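Local coordinates for tegumental protein 20.8 kDa (Clonorchis sinensis, PDB 5X2D) that is a liver-fluke tegumental-allergen-like protein that, as a full-length molecule, probably binds calcium, the piece here being its dynein-light-chain-like domain, at residues P5-I10 and F79-Y84; V62-Y67 and Y84-L89. One frame throughout, in Å; residues are numbered along the deposited sequence.

Contact 1. Residues P5-I10 and F79-Y84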
ATOM      1  N   PRO A   5       9.354  -6.117 -21.493  1.00107.92           N
ATOM      2  CA  PRO A   5      10.267  -6.784 -20.557  1.00108.14           C
ATOM      3  C   PRO A   5      10.624  -5.944 -19.327  1.00106.74           C
ATOM      4  O   PRO A   5      10.902  -6.514 -18.268  1.00105.58           O
ATOM      5  CB  PRO A   5      11.503  -7.061 -21.413  1.00115.49           C
ATOM      6  CG  PRO A   5      11.388  -6.140 -22.583  1.00119.02           C
ATOM      7  CD  PRO A   5       9.933  -5.993 -22.841  1.00112.86           C
ATOM      8  N   GLU A   6      10.597  -4.619 -19.458  1.00111.89           N
ATOM      9  CA  GLU A   6      10.885  -3.733 -18.328  1.00118.87           C
ATOM     10  C   GLU A   6       9.968  -4.015 -17.152  1.00117.02           C
ATOM     11  O   GLU A   6      10.399  -3.954 -16.002  1.00121.30           O
ATOM     12  CB  GLU A   6      10.738  -2.251 -18.708  1.00120.65           C
ATOM     13  CG  GLU A   6      11.355  -1.802 -20.022  1.00133.53           C
ATOM     14  CD  GLU A   6      10.459  -2.065 -21.210  1.00139.68           C
ATOM     15  OE1 GLU A   6       9.942  -3.194 -21.304  1.00140.47           O
ATOM     16  OE2 GLU A   6      10.235  -1.141 -22.023  1.00141.74           O
ATOM     17  N   ILE A   7       8.706  -4.320 -17.446  1.00107.03           N
ATOM     18  CA  ILE A   7       7.722  -4.573 -16.404  1.00 99.12           C
ATOM     19  C   ILE A   7       7.792  -5.973 -15.821  1.00 95.50           C
ATOM     20  O   ILE A   7       7.642  -6.969 -16.521  1.00108.11           O
ATOM     21  CB  ILE A   7       6.308  -4.297 -16.932  1.00 92.96           C
ATOM     22  CG1 ILE A   7       6.043  -2.798 -16.846  1.00 93.53           C
ATOM     23  CG2 ILE A   7       5.256  -5.015 -16.098  1.00 90.42           C
ATOM     24  CD1 ILE A   7       5.040  -2.330 -17.787  1.00 93.64           C
ATOM     25  N   ILE A   8       8.005  -6.026 -14.511  1.00 91.97           N
ATOM     26  CA  ILE A   8       8.044  -7.286 -13.798  1.00 91.25           C
ATOM     27  C   ILE A   8       6.830  -7.356 -12.891  1.00 91.58           C
ATOM     28  O   ILE A   8       6.740  -6.633 -11.896  1.00 86.04           O
ATOM     29  CB  ILE A   8       9.323  -7.454 -12.952  1.00 94.39           C
ATOM     30  CG1 ILE A   8      10.563  -7.528 -13.843  1.00 99.05           C
ATOM     31  CG2 ILE A   8       9.202  -8.674 -12.037  1.00 93.82           C
ATOM     32  CD1 ILE A   8      11.248  -6.210 -14.046  1.00101.41           C
ATOM     33  N   VAL A   9       5.904  -8.238 -13.247  1.00 85.04           N
ATOM     34  CA  VAL A   9       4.645  -8.370 -12.550  1.00 81.26           C
ATOM     35  C   VAL A   9       4.847  -9.004 -11.173  1.00 80.93           C
ATOM     36  O   VAL A   9       5.507 -10.034 -11.043  1.00 83.18           O
ATOM     37  CB  VAL A   9       3.648  -9.212 -13.367  1.00 80.06           C
ATOM     38  CG1 VAL A   9       2.267  -9.195 -12.698  1.00 76.32           C
ATOM     39  CG2 VAL A   9       3.547  -8.670 -14.770  1.00 81.42           C
ATOM     40  N   ILE A  10       4.400  -8.298 -10.142  1.00 79.47           N
ATOM     41  CA  ILE A  10       4.270  -8.826  -8.782  1.00 78.88           C
ATOM     42  C   ILE A  10       2.938  -9.576  -8.511  1.00 83.11           C
ATOM     43  O   ILE A  10       2.922 -10.634  -7.886  1.00 85.41           O
ATOM     44  CB  ILE A  10       4.402  -7.688  -7.761  1.00 83.48           C
ATOM     45  CG1 ILE A  10       5.655  -6.849  -8.054  1.00 86.31           C
ATOM     46  CG2 ILE A  10       4.332  -8.239  -6.333  1.00 79.65           C
ATOM     47  CD1 ILE A  10       5.630  -5.478  -7.363  1.00 88.34           C
ATOM     48  N   PHE A  79      -3.359  -4.612  -9.902  1.00 70.76           N
ATOM     49  CA  PHE A  79      -2.179  -4.913 -10.689  1.00 70.77           C
ATOM     50  C   PHE A  79      -0.970  -4.417  -9.910  1.00 73.62           C
ATOM     51  O   PHE A  79      -1.006  -3.311  -9.370  1.00 68.98           O
ATOM     52  CB  PHE A  79      -2.303  -4.232 -12.050  1.00 66.60           C
ATOM     53  CG  PHE A  79      -1.176  -4.501 -12.992  1.00 73.26           C
ATOM     54  CD1 PHE A  79      -0.395  -5.642 -12.868  1.00 78.95           C
ATOM     55  CD2 PHE A  79      -0.931  -3.621 -14.044  1.00 71.66           C
ATOM     56  CE1 PHE A  79       0.630  -5.898 -13.774  1.00 77.21           C
ATOM     57  CE2 PHE A  79       0.082  -3.862 -14.950  1.00 67.54           C
ATOM     58  CZ  PHE A  79       0.865  -5.013 -14.823  1.00 69.77           C
ATOM     59  N   GLN A  80       0.084  -5.221  -9.805  1.00 72.66           N
ATOM     60  CA  GLN A  80       1.259  -4.756  -9.067  1.00 77.05           C
ATOM     61  C   GLN A  80       2.527  -5.110  -9.823  1.00 77.62           C
ATOM     62  O   GLN A  80       2.803  -6.276 -10.007  1.00 79.21           O
ATOM     63  CB  GLN A  80       1.292  -5.355  -7.653  1.00 74.51           C
ATOM     64  CG  GLN A  80       0.092  -4.974  -6.788  1.00 63.05           C
ATOM     65  CD  GLN A  80       0.221  -5.442  -5.355  1.00 64.29           C
ATOM     66  OE1 GLN A  80       1.264  -5.917  -4.940  1.00 85.88           O
ATOM     67  NE2 GLN A  80      -0.868  -5.372  -4.611  1.00 77.23           N
ATOM     68  N   PHE A  81       3.305  -4.113 -10.242  1.00 76.71           N
ATOM     69  CA  PHE A  81       4.477  -4.368 -11.076  1.00 66.85           C
ATOM     70  C   PHE A  81       5.636  -3.423 -10.794  1.00 75.86           C
ATOM     71  O   PHE A  81       5.423  -2.258 -10.434  1.00 69.20           O
ATOM     72  CB  PHE A  81       4.107  -4.258 -12.553  1.00 65.83           C
ATOM     73  CG  PHE A  81       3.749  -2.867 -12.988  1.00 70.59           C
ATOM     74  CD1 PHE A  81       2.437  -2.393 -12.862  1.00 72.65           C
ATOM     75  CD2 PHE A  81       4.715  -2.019 -13.519  1.00 67.18           C
ATOM     76  CE1 PHE A  81       2.105  -1.097 -13.255  1.00 75.58           C
ATOM     77  CE2 PHE A  81       4.385  -0.715 -13.916  1.00 73.30           C
ATOM     78  CZ  PHE A  81       3.083  -0.257 -13.786  1.00 75.68           C
ATOM     79  N   GLU A  82       6.856  -3.919 -11.023  1.00 92.77           N
ATOM     80  CA  GLU A  82       8.100  -3.152 -10.837  1.00 92.60           C
ATOM     81  C   GLU A  82       8.597  -2.652 -12.184  1.00 88.11           C
ATOM     82  O   GLU A  82       8.739  -3.424 -13.123  1.00100.25           O
ATOM     83  CB  GLU A  82       9.205  -3.996 -10.187  1.00 96.61           C
ATOM     84  CG  GLU A  82       8.850  -4.632  -8.853  1.00108.67           C
ATOM     85  CD  GLU A  82       9.992  -5.457  -8.274  1.00126.74           C
ATOM     86  OE1 GLU A  82      11.132  -5.357  -8.789  1.00132.89           O
ATOM     87  OE2 GLU A  82       9.746  -6.213  -7.305  1.00131.29           O
ATOM     88  N   LEU A  83       8.816  -1.353 -12.286  1.00 76.56           N
ATOM     89  CA  LEU A  83       9.405  -0.772 -13.483  1.00 84.74           C
ATOM     90  C   LEU A  83      10.644   0.043 -13.075  1.00 95.56           C
ATOM     91  O   LEU A  83      10.538   1.083 -12.386  1.00 82.97           O
ATOM     92  CB  LEU A  83       8.385   0.091 -14.227  1.00 82.67           C
ATOM     93  CG  LEU A  83       8.822   0.846 -15.483  1.00 86.27           C
ATOM     94  CD1 LEU A  83       8.839  -0.092 -16.674  1.00 89.78           C
ATOM     95  CD2 LEU A  83       7.858   1.998 -15.728  1.00 84.82           C
ATOM     96  N   TYR A  84      11.806  -0.466 -13.491  1.00100.54           N
ATOM     97  CA  TYR A  84      13.097   0.109 -13.148  1.00 87.91           C
ATOM     98  C   TYR A  84      13.291   0.212 -11.629  1.00 93.19           C
ATOM     99  O   TYR A  84      13.684   1.269 -11.095  1.00100.89           O
ATOM    100  CB  TYR A  84      13.238   1.476 -13.811  1.00 91.13           C
ATOM    101  CG  TYR A  84      13.117   1.459 -15.322  1.00 95.25           C
ATOM    102  CD1 TYR A  84      13.650   0.424 -16.074  1.00 94.02           C
ATOM    103  CD2 TYR A  84      12.446   2.476 -15.998  1.00 99.94           C
ATOM    104  CE1 TYR A  84      13.540   0.408 -17.463  1.00 93.77           C
ATOM    105  CE2 TYR A  84      12.327   2.466 -17.385  1.00 98.58           C
ATOM    106  CZ  TYR A  84      12.875   1.432 -18.108  1.00 93.03           C
ATOM    107  OH  TYR A  84      12.753   1.418 -19.479  1.00 87.30           O
TER

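Contact 2. Residues V62-Y67 and Y84-L89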
ATOM      1  N   VAL A  62       2.814   4.263  -5.371  1.00 78.91           N
ATOM      2  CA  VAL A  62       4.159   4.068  -5.896  1.00 83.48           C
ATOM      3  C   VAL A  62       5.157   3.915  -4.748  1.00 84.87           C
ATOM      4  O   VAL A  62       5.126   4.685  -3.793  1.00 76.54           O
ATOM      5  CB  VAL A  62       4.576   5.247  -6.805  1.00 87.28           C
ATOM      6  CG1 VAL A  62       5.935   4.987  -7.446  1.00 89.92           C
ATOM      7  CG2 VAL A  62       3.504   5.502  -7.869  1.00 88.67           C
ATOM      8  N   VAL A  63       6.032   2.918  -4.838  1.00 83.99           N
ATOM      9  CA  VAL A  63       7.018   2.668  -3.786  1.00 87.95           C
ATOM     10  C   VAL A  63       8.460   2.606  -4.283  1.00 96.08           C
ATOM     11  O   VAL A  63       8.753   1.994  -5.313  1.00112.46           O
ATOM     12  CB  VAL A  63       6.716   1.362  -3.023  1.00 86.31           C
ATOM     13  CG1 VAL A  63       7.809   1.070  -1.979  1.00 91.65           C
ATOM     14  CG2 VAL A  63       5.380   1.455  -2.372  1.00 79.58           C
ATOM     15  N   ASP A  64       9.354   3.244  -3.532  1.00112.08           N
ATOM     16  CA  ASP A  64      10.796   3.149  -3.751  1.00104.29           C
ATOM     17  C   ASP A  64      11.335   2.351  -2.571  1.00104.78           C
ATOM     18  O   ASP A  64      11.643   2.907  -1.523  1.00105.99           O
ATOM     19  CB  ASP A  64      11.377   4.570  -3.779  1.00107.11           C
ATOM     20  CG  ASP A  64      12.637   4.713  -4.626  1.00125.22           C
ATOM     21  OD1 ASP A  64      13.552   3.857  -4.559  1.00118.99           O
ATOM     22  OD2 ASP A  64      12.709   5.722  -5.361  1.00122.91           O
ATOM     23  N   GLY A  65      11.531   1.054  -2.769  1.00104.22           N
ATOM     24  CA  GLY A  65      11.796   0.193  -1.634  1.00104.25           C
ATOM     25  C   GLY A  65      11.186  -1.198  -1.729  1.00101.92           C
ATOM     26  O   GLY A  65      10.758  -1.652  -2.789  1.00102.23           O
ATOM     27  N   SER A  66      11.102  -1.853  -0.578  1.00103.36           N
ATOM     28  CA  SER A  66      10.670  -3.238  -0.465  1.00101.75           C
ATOM     29  C   SER A  66       9.461  -3.316   0.472  1.00104.23           C
ATOM     30  O   SER A  66       9.367  -2.528   1.398  1.00101.33           O
ATOM     31  CB  SER A  66      11.824  -4.096   0.046  1.00108.39           C
ATOM     32  OG  SER A  66      11.365  -5.307   0.608  1.00118.43           O
ATOM     33  N   TYR A  67       8.519  -4.230   0.232  1.00102.10           N
ATOM     34  CA  TYR A  67       7.304  -4.243   1.056  1.00 92.26           C
ATOM     35  C   TYR A  67       6.681  -5.612   1.313  1.00 90.70           C
ATOM     36  O   TYR A  67       7.052  -6.610   0.686  1.00 91.19           O
ATOM     37  CB  TYR A  67       6.258  -3.303   0.455  1.00 90.14           C
ATOM     38  CG  TYR A  67       5.656  -3.702  -0.868  1.00 88.45           C
ATOM     39  CD1 TYR A  67       4.600  -4.608  -0.931  1.00 85.97           C
ATOM     40  CD2 TYR A  67       6.070  -3.100  -2.047  1.00 89.39           C
ATOM     41  CE1 TYR A  67       4.024  -4.938  -2.125  1.00 84.51           C
ATOM     42  CE2 TYR A  67       5.502  -3.432  -3.256  1.00 87.97           C
ATOM     43  CZ  TYR A  67       4.473  -4.348  -3.284  1.00 85.49           C
ATOM     44  OH  TYR A  67       3.886  -4.702  -4.475  1.00 91.83           O
ATOM     45  N   TYR A  84      11.806  -0.466 -13.491  1.00100.54           N
ATOM     46  CA  TYR A  84      13.097   0.109 -13.148  1.00 87.91           C
ATOM     47  C   TYR A  84      13.291   0.212 -11.629  1.00 93.19           C
ATOM     48  O   TYR A  84      13.684   1.269 -11.095  1.00100.89           O
ATOM     49  CB  TYR A  84      13.238   1.476 -13.811  1.00 91.13           C
ATOM     50  CG  TYR A  84      13.117   1.459 -15.322  1.00 95.25           C
ATOM     51  CD1 TYR A  84      13.650   0.424 -16.074  1.00 94.02           C
ATOM     52  CD2 TYR A  84      12.446   2.476 -15.998  1.00 99.94           C
ATOM     53  CE1 TYR A  84      13.540   0.408 -17.463  1.00 93.77           C
ATOM     54  CE2 TYR A  84      12.327   2.466 -17.385  1.00 98.58           C
ATOM     55  CZ  TYR A  84      12.875   1.432 -18.108  1.00 93.03           C
ATOM     56  OH  TYR A  84      12.753   1.418 -19.479  1.00 87.30           O
ATOM     57  N   ASN A  85      13.008  -0.891 -10.937  1.00 95.87           N
ATOM     58  CA  ASN A  85      13.102  -0.962  -9.474  1.00114.44           C
ATOM     59  C   ASN A  85      12.318   0.133  -8.726  1.00118.25           C
ATOM     60  O   ASN A  85      12.783   0.669  -7.713  1.00113.11           O
ATOM     61  CB  ASN A  85      14.571  -0.932  -9.037  1.00126.22           C
ATOM     62  CG  ASN A  85      14.859  -1.892  -7.892  1.00134.18           C
ATOM     63  OD1 ASN A  85      14.027  -2.735  -7.552  1.00137.83           O
ATOM     64  ND2 ASN A  85      16.052  -1.789  -7.314  1.00137.16           N
ATOM     65  N   ARG A  86      11.131   0.456  -9.242  1.00109.75           N
ATOM     66  CA  ARG A  86      10.148   1.257  -8.517  1.00101.34           C
ATOM     67  C   ARG A  86       8.790   0.597  -8.704  1.00108.70           C
ATOM     68  O   ARG A  86       8.318   0.455  -9.833  1.00110.76           O
ATOM     69  CB  ARG A  86      10.133   2.699  -9.017  1.00 94.08           C
ATOM     70  CG  ARG A  86      10.083   3.713  -7.895  1.00 94.93           C
ATOM     71  CD  ARG A  86      10.583   5.093  -8.320  1.00 93.36           C
ATOM     72  NE  ARG A  86       9.796   5.683  -9.404  1.00100.12           N
ATOM     73  CZ  ARG A  86       9.992   6.912  -9.886  1.00104.81           C
ATOM     74  NH1 ARG A  86      10.936   7.692  -9.371  1.00 99.87           N
ATOM     75  NH2 ARG A  86       9.236   7.369 -10.879  1.00108.28           N
ATOM     76  N   ALA A  87       8.172   0.169  -7.607  1.00106.73           N
ATOM     77  CA  ALA A  87       6.929  -0.601  -7.695  1.00 94.07           C
ATOM     78  C   ALA A  87       5.715   0.287  -7.845  1.00 83.94           C
ATOM     79  O   ALA A  87       5.646   1.375  -7.265  1.00 77.26           O
ATOM     80  CB  ALA A  87       6.759  -1.501  -6.472  1.00 89.45           C
ATOM     81  N   TYR A  88       4.743  -0.218  -8.600  1.00 79.42           N
ATOM     82  CA  TYR A  88       3.486   0.467  -8.835  1.00 71.21           C
ATOM     83  C   TYR A  88       2.330  -0.437  -8.441  1.00 79.19           C
ATOM     84  O   TYR A  88       2.206  -1.556  -8.942  1.00 95.08           O
ATOM     85  CB  TYR A  88       3.373   0.893 -10.305  1.00 82.43           C
ATOM     86  CG  TYR A  88       4.434   1.895 -10.701  1.00 91.18           C
ATOM     87  CD1 TYR A  88       5.690   1.476 -11.125  1.00100.12           C
ATOM     88  CD2 TYR A  88       4.197   3.269 -10.605  1.00 91.81           C
ATOM     89  CE1 TYR A  88       6.667   2.388 -11.469  1.00103.48           C
ATOM     90  CE2 TYR A  88       5.173   4.189 -10.945  1.00101.47           C
ATOM     91  CZ  TYR A  88       6.408   3.743 -11.376  1.00110.69           C
ATOM     92  OH  TYR A  88       7.394   4.652 -11.714  1.00123.73           O
ATOM     93  N   LEU A  89       1.490   0.034  -7.530  1.00 76.94           N
ATOM     94  CA  LEU A  89       0.336  -0.743  -7.101  1.00 77.56           C
ATOM     95  C   LEU A  89      -0.969  -0.093  -7.577  1.00 78.83           C
ATOM     96  O   LEU A  89      -1.219   1.098  -7.316  1.00 75.89           O
ATOM     97  CB  LEU A  89       0.322  -0.904  -5.570  1.00 76.67           C
ATOM     98  CG  LEU A  89       1.342  -1.872  -4.967  1.00 78.68           C
ATOM     99  CD1 LEU A  89       2.635  -1.149  -4.748  1.00 77.10           C
ATOM    100  CD2 LEU A  89       0.866  -2.509  -3.676  1.00 74.06           C
TER

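Contact 1. Residues P5-I10 and F79-Y84
Ile-7 lays both branches of its side chain against Phe-81, joining the first strand of this dynein-light-chain-like domain to strand 78-83 of its antiparallel sheet. CG1 of Ile-7 comes to 3.7 Å from CD2 of the Phe-81 ring. CG2, anti to the backbone N, lies against CB of the same phenylalanine and comes to 4.0 Å from its CD2. Phe-81 has CG set between the backbone N and the carbonyl carbon (chi1 68°), which puts the CD2 side of the ring beside Ile-7. Next along the strand, CD1 of Leu-83 reaches the same Ile-7 CG1, while at the other end CG1 of Val-9 meets the edge of the Phe-79 ring, near its plane, 3.8 Å from CE1. The Phe-79 ring in turn carries CD1 of Phe-81 over one face, offset toward the rim. Helix 16-29 covers this side of the sheet, with Ala-23 and Ile-27 on Ile-7 and Ile-22 on Phe-81.

Between the two strands the backbone forms an antiparallel ladder. Ile-8 and Glu-82 are the hydrogen-bonded pair, with both N-H...O angles at 170°, and Val-9 with Phe-81 is a non-hydrogen-bonded pair. At Ile-10 the chain turns a corner, but its N still donates to Gln-80 O.

The opposite side of the sheet is more mixed. Ile-10 CD1 lies against the aliphatic part of Glu-82, 3.6 Å from CG, the two side chains crossing at about a right angle. Gln-80 turns its amide oxygen to the hydroxyl of Tyr-67, which satisfies it. Beyond the ladder, Glu-6 and Tyr-84 run side by side in the same direction, carboxylate and ring planes 56° apart. Here a methylene rather than the carboxylate makes the touch: Glu-6 CG is 3.6 Å from Tyr-84 OH.

Contact 2. Residues V62-Y67 and Y84-L89
Two backbone hydrogen bonds tie Val-63 to Ala-87, the hydrogen-bonded pair of this antiparallel ladder. The bond from Val-63 N to Ala-87 O is 2.9 Å long and nearly straight; the return bond from Ala-87 N to Val-63 O is more bent, 141° at the hydrogen, with its donor in the carbonyl plane. Ala-87 O also receives a CA-H...O contact from Val-62.

Apolar contacts fall on both sides of the sheet. On one, Val-62 and Tyr-88 lie alongside each other, pointing the same way, with Val-62 CG2 3.6 Å from Tyr-88 CD2; Thr-43 of helix 36-54 packs on Val-62 there. On the other, Tyr-67 and Leu-89 approach from opposite directions. Ala-87 CB sits at the edge of the Tyr-67 ring, and Leu-89 CD1 is 4.0 Å from Tyr-67 CE2. CD1 and CD2 of Leu-89 also pack against the hydroxyl end of that ring; the hydroxyl itself is hydrogen-bonded to Gln-80 OE1. The aliphatic part of Arg-86 packs against the backbone, its CG 3.4 Å from Val-63 O.

The polar contacts centre on the Arg-86 guanidinium. A bend at chi3 (61°) turns it so that Tyr-88 OH lies at its edge, in plane, within reach of two weak hydrogen bonds, from NE and NH2. NH1 is bonded to Ala-33 O. Asp-64 OD2 stays 4.8 Å from Arg-86 NH1, too far for a salt bridge.

The chain turns a corner at Asp-64 and Gly-65, and residues 62-67 pair in an antiparallel ladder with the second subunit, a sheet continued across the dimer interface as in dynein light chains.

How the contacts relate
Contact 1 and contact 2 lie about 9 Å apart, centre to centre, in one four-stranded antiparallel sheet ordered 7-13, 78-83, 87-92, 58-63. Contact 1 joins its first two strands and contact 2 its last two; the central pair connects them through the turn containing Tyr-84, which both share, and by backbone bonding between Phe-81 and Tyr-88. Along the chain the segments alternate: 5-10, 62-67, 79-84, 84-89. Strand 7-13 and strand 58-63, whose end and the following residues up to Tyr-67 pair with the second subunit, thus hold opposite outer positions within the chain. Helices 16-29 and 36-54 fall between them in sequence, and the sheet joins the packing against helix 16-29 to the dimer interface.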